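Local atomic coordinates of uncharacterized protein ymzC (Bacillus subtilis, PDB entry 3KVP), a protein that is of unknown function; a member of the YmzC-like family, made as a precursor with a signal sequence, whose remaining part folds largely as an antiparallel beta sheet. Residues E28-G33 against Y45-N50. Sequence-based numbering, arbitrary orientation.
Sequences EHNHFG and YNESRN
Asn30 and Tyr45 meet where the open end of a beta hairpin, strands 31-36 and 39-46, gives way to turns. The backbone joins them first. Tyr45 N donates to Asn30 O over 3.0 Å, and at 172° the bond is nearly straight. Asn30 is the third residue of a type I' turn from Glu28 to His31, which leads in from strand 23-26.

The Asn30 side chain can be followed outward. Its CB lies 3.4 Å from Tyr45 O. The amide carbon CG stays beside that carbonyl. The tip then passes the edge of the Tyr45 ring, close to the ring plane. The two side chains run alongside each other in the same direction, with amide and ring planes 55° apart. Tyr45 has CG anti to its own N (chi1 174°), which sends the ring along this amide and against the backbone of the following turn. There Glu47 N sits above one ring face, toward the rim.

Phe32 adds a looser apolar touch, CE2 to Tyr45 CB at 4.3 Å. Its ring also meets Tyr43 and stacks on Phe25 of the second subunit, so this end of the hairpin is buried partly by assembly.

Each turn has its own internal bonds. Asn46 OD1 receives weak bonds from Ser48 N and Arg49 N. His31 ND1 donates to His29 O at 2.9 Å, approaching from above the carbonyl plane.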
ATOM      1  N   GLU D  28      -5.778 -10.473   3.948  1.00 39.62           N
ATOM      2  CA  GLU D  28      -7.141 -10.718   4.412  1.00 40.12           C
ATOM      3  C   GLU D  28      -7.236 -10.826   5.935  1.00 44.10           C
ATOM      4  O   GLU D  28      -6.250 -11.040   6.628  1.00 41.89           O
ATOM      5  CB  GLU D  28      -7.720 -12.007   3.790  1.00 48.01           C
ATOM      6  CG  GLU D  28      -7.945 -12.000   2.261  1.00 56.88           C
ATOM      7  CD  GLU D  28      -8.327 -13.382   1.702  1.00 63.74           C
ATOM      8  OE1 GLU D  28      -8.643 -13.504   0.490  1.00 61.73           O
ATOM      9  OE2 GLU D  28      -8.314 -14.358   2.482  1.00 70.23           O
ATOM     10  N   HIS D  29      -8.456 -10.734   6.441  1.00 47.82           N
ATOM     11  CA  HIS D  29      -8.718 -10.936   7.854  1.00 43.44           C
ATOM     12  C   HIS D  29      -7.796 -10.071   8.741  1.00 48.81           C
ATOM     13  O   HIS D  29      -7.205 -10.556   9.697  1.00 51.18           O
ATOM     14  CB  HIS D  29      -8.589 -12.421   8.196  1.00 41.66           C
ATOM     15  CG  HIS D  29      -9.426 -13.321   7.337  1.00 53.11           C
ATOM     16  ND1 HIS D  29     -10.700 -12.988   6.926  1.00 56.17           N
ATOM     17  CD2 HIS D  29      -9.180 -14.553   6.831  1.00 60.89           C
ATOM     18  CE1 HIS D  29     -11.193 -13.963   6.182  1.00 55.03           C
ATOM     19  NE2 HIS D  29     -10.289 -14.926   6.108  1.00 62.13           N
ATOM     20  N   ASN D  30      -7.671  -8.790   8.417  1.00 48.39           N
ATOM     21  CA  ASN D  30      -6.840  -7.880   9.212  1.00 48.23           C
ATOM     22  C   ASN D  30      -5.382  -8.295   9.398  1.00 46.49           C
ATOM     23  O   ASN D  30      -4.731  -7.841  10.336  1.00 47.58           O
ATOM     24  CB  ASN D  30      -7.455  -7.664  10.592  1.00 51.65           C
ATOM     25  CG  ASN D  30      -8.030  -6.268  10.774  1.00 55.01           C
ATOM     26  OD1 ASN D  30      -8.493  -5.921  11.860  1.00 68.20           O
ATOM     27  ND2 ASN D  30      -8.003  -5.468   9.725  1.00 45.78           N
ATOM     28  N   HIS D  31      -4.878  -9.177   8.544  1.00 39.31           N
ATOM     29  CA  HIS D  31      -3.445  -9.431   8.507  1.00 44.11           C
ATOM     30  C   HIS D  31      -2.801  -8.376   7.624  1.00 47.65           C
ATOM     31  O   HIS D  31      -3.475  -7.710   6.841  1.00 48.97           O
ATOM     32  CB  HIS D  31      -3.131 -10.814   7.937  1.00 45.01           C
ATOM     33  CG  HIS D  31      -3.541 -11.949   8.825  1.00 50.15           C
ATOM     34  ND1 HIS D  31      -4.842 -12.140   9.237  1.00 48.81           N
ATOM     35  CD2 HIS D  31      -2.824 -12.971   9.355  1.00 48.97           C
ATOM     36  CE1 HIS D  31      -4.908 -13.223   9.994  1.00 49.67           C
ATOM     37  NE2 HIS D  31      -3.698 -13.749  10.077  1.00 51.36           N
ATOM     38  N   PHE D  32      -1.490  -8.230   7.766  1.00 46.34           N
ATOM     39  CA  PHE D  32      -0.691  -7.348   6.928  1.00 42.30           C
ATOM     40  C   PHE D  32       0.726  -7.881   6.899  1.00 50.04           C
ATOM     41  O   PHE D  32       1.105  -8.707   7.738  1.00 51.23           O
ATOM     42  CB  PHE D  32      -0.680  -5.912   7.449  1.00 40.40           C
ATOM     43  CG  PHE D  32      -0.195  -5.764   8.886  1.00 44.32           C
ATOM     44  CD1 PHE D  32       1.131  -5.453   9.167  1.00 48.77           C
ATOM     45  CD2 PHE D  32      -1.076  -5.886   9.951  1.00 44.96           C
ATOM     46  CE1 PHE D  32       1.581  -5.283  10.493  1.00 47.69           C
ATOM     47  CE2 PHE D  32      -0.635  -5.723  11.269  1.00 45.23           C
ATOM     48  CZ  PHE D  32       0.699  -5.417  11.536  1.00 44.09           C
ATOM     49  N   GLY D  33       1.507  -7.406   5.937  1.00 45.72           N
ATOM     50  CA  GLY D  33       2.885  -7.833   5.825  1.00 41.92           C
ATOM     51  C   GLY D  33       3.859  -6.680   5.689  1.00 48.10           C
ATOM     52  O   GLY D  33       3.539  -5.610   5.165  1.00 51.37           O
ATOM     53  N   TYR D  45      -3.558  -8.086  13.071  1.00 48.01           N
ATOM     54  CA  TYR D  45      -4.123  -7.188  14.066  1.00 47.92           C
ATOM     55  C   TYR D  45      -5.467  -7.721  14.569  1.00 53.72           C
ATOM     56  O   TYR D  45      -6.400  -7.924  13.787  1.00 56.08           O
ATOM     57  CB  TYR D  45      -4.290  -5.782  13.512  1.00 46.02           C
ATOM     58  CG  TYR D  45      -5.012  -4.866  14.479  1.00 53.04           C
ATOM     59  CD1 TYR D  45      -4.470  -4.567  15.717  1.00 57.32           C
ATOM     60  CD2 TYR D  45      -6.244  -4.321  14.159  1.00 56.98           C
ATOM     61  CE1 TYR D  45      -5.129  -3.733  16.614  1.00 57.98           C
ATOM     62  CE2 TYR D  45      -6.910  -3.487  15.035  1.00 57.11           C
ATOM     63  CZ  TYR D  45      -6.348  -3.193  16.259  1.00 60.54           C
ATOM     64  OH  TYR D  45      -7.017  -2.368  17.126  1.00 63.57           O
ATOM     65  N   ASN D  46      -5.574  -7.966  15.871  1.00 58.90           N
ATOM     66  CA  ASN D  46      -6.852  -8.401  16.413  1.00 60.48           C
ATOM     67  C   ASN D  46      -7.607  -7.237  17.027  1.00 60.22           C
ATOM     68  O   ASN D  46      -7.328  -6.820  18.155  1.00 62.84           O
ATOM     69  CB  ASN D  46      -6.661  -9.508  17.437  1.00 69.50           C
ATOM     70  CG  ASN D  46      -7.978 -10.069  17.939  1.00 72.60           C
ATOM     71  OD1 ASN D  46      -9.038  -9.452  17.804  1.00 75.62           O
ATOM     72  ND2 ASN D  46      -7.913 -11.249  18.527  1.00 74.62           N
ATOM     73  N   GLU D  47      -8.567  -6.711  16.279  1.00 52.85           N
ATOM     74  CA  GLU D  47      -9.292  -5.538  16.725  1.00 50.82           C
ATOM     75  C   GLU D  47      -9.988  -5.817  18.056  1.00 59.12           C
ATOM     76  O   GLU D  47     -10.050  -4.950  18.930  1.00 65.04           O
ATOM     77  CB  GLU D  47     -10.298  -5.119  15.661  1.00 51.07           C
ATOM     78  CG  GLU D  47     -11.085  -3.871  16.006  1.00 64.56           C
ATOM     79  CD  GLU D  47     -12.080  -3.478  14.916  1.00 75.90           C
ATOM     80  OE1 GLU D  47     -11.974  -3.986  13.772  1.00 70.53           O
ATOM     81  OE2 GLU D  47     -12.979  -2.653  15.209  1.00 84.87           O
ATOM     82  N   SER D  48     -10.488  -7.039  18.221  1.00 61.02           N
ATOM     83  CA  SER D  48     -11.239  -7.407  19.423  1.00 64.95           C
ATOM     84  C   SER D  48     -10.403  -7.326  20.707  1.00 70.31           C
ATOM     85  O   SER D  48     -10.852  -6.778  21.719  1.00 73.32           O
ATOM     86  CB  SER D  48     -11.812  -8.816  19.275  1.00 68.10           C
ATOM     87  OG  SER D  48     -11.816  -9.485  20.531  1.00 78.62           O
ATOM     88  N   ARG D  49      -9.202  -7.900  20.671  1.00 70.87           N
ATOM     89  CA  ARG D  49      -8.263  -7.790  21.782  1.00 64.96           C
ATOM     90  C   ARG D  49      -7.402  -6.552  21.589  1.00 61.71           C
ATOM     91  O   ARG D  49      -6.537  -6.259  22.402  1.00 63.04           O
ATOM     92  CB  ARG D  49      -7.353  -9.021  21.870  1.00 67.14           C
ATOM     93  CG  ARG D  49      -8.012 -10.342  21.513  1.00 74.18           C
ATOM     94  CD  ARG D  49      -7.290 -11.533  22.148  1.00 87.55           C
ATOM     95  NE  ARG D  49      -7.523 -11.600  23.598  1.00 99.80           N
ATOM     96  CZ  ARG D  49      -6.563 -11.569  24.524  1.00103.43           C
ATOM     97  NH1 ARG D  49      -5.286 -11.486  24.164  1.00106.10           N
ATOM     98  NH2 ARG D  49      -6.881 -11.626  25.813  1.00100.06           N
ATOM     99  N   ASN D  50      -7.623  -5.831  20.499  1.00 66.52           N
ATOM    100  CA  ASN D  50      -6.785  -4.678  20.176  1.00 70.09           C
ATOM    101  C   ASN D  50      -5.294  -4.975  20.321  1.00 73.72           C
ATOM    102  O   ASN D  50      -4.607  -4.356  21.130  1.00 78.15           O
ATOM    103  CB  ASN D  50      -7.146  -3.497  21.072  1.00 68.30           C
ATOM    104  CG  ASN D  50      -6.307  -2.270  20.782  1.00 70.82           C
ATOM    105  OD1 ASN D  50      -5.966  -1.511  21.680  1.00 75.82           O
ATOM    106  ND2 ASN D  50      -5.960  -2.080  19.529  1.00 69.41           N
TER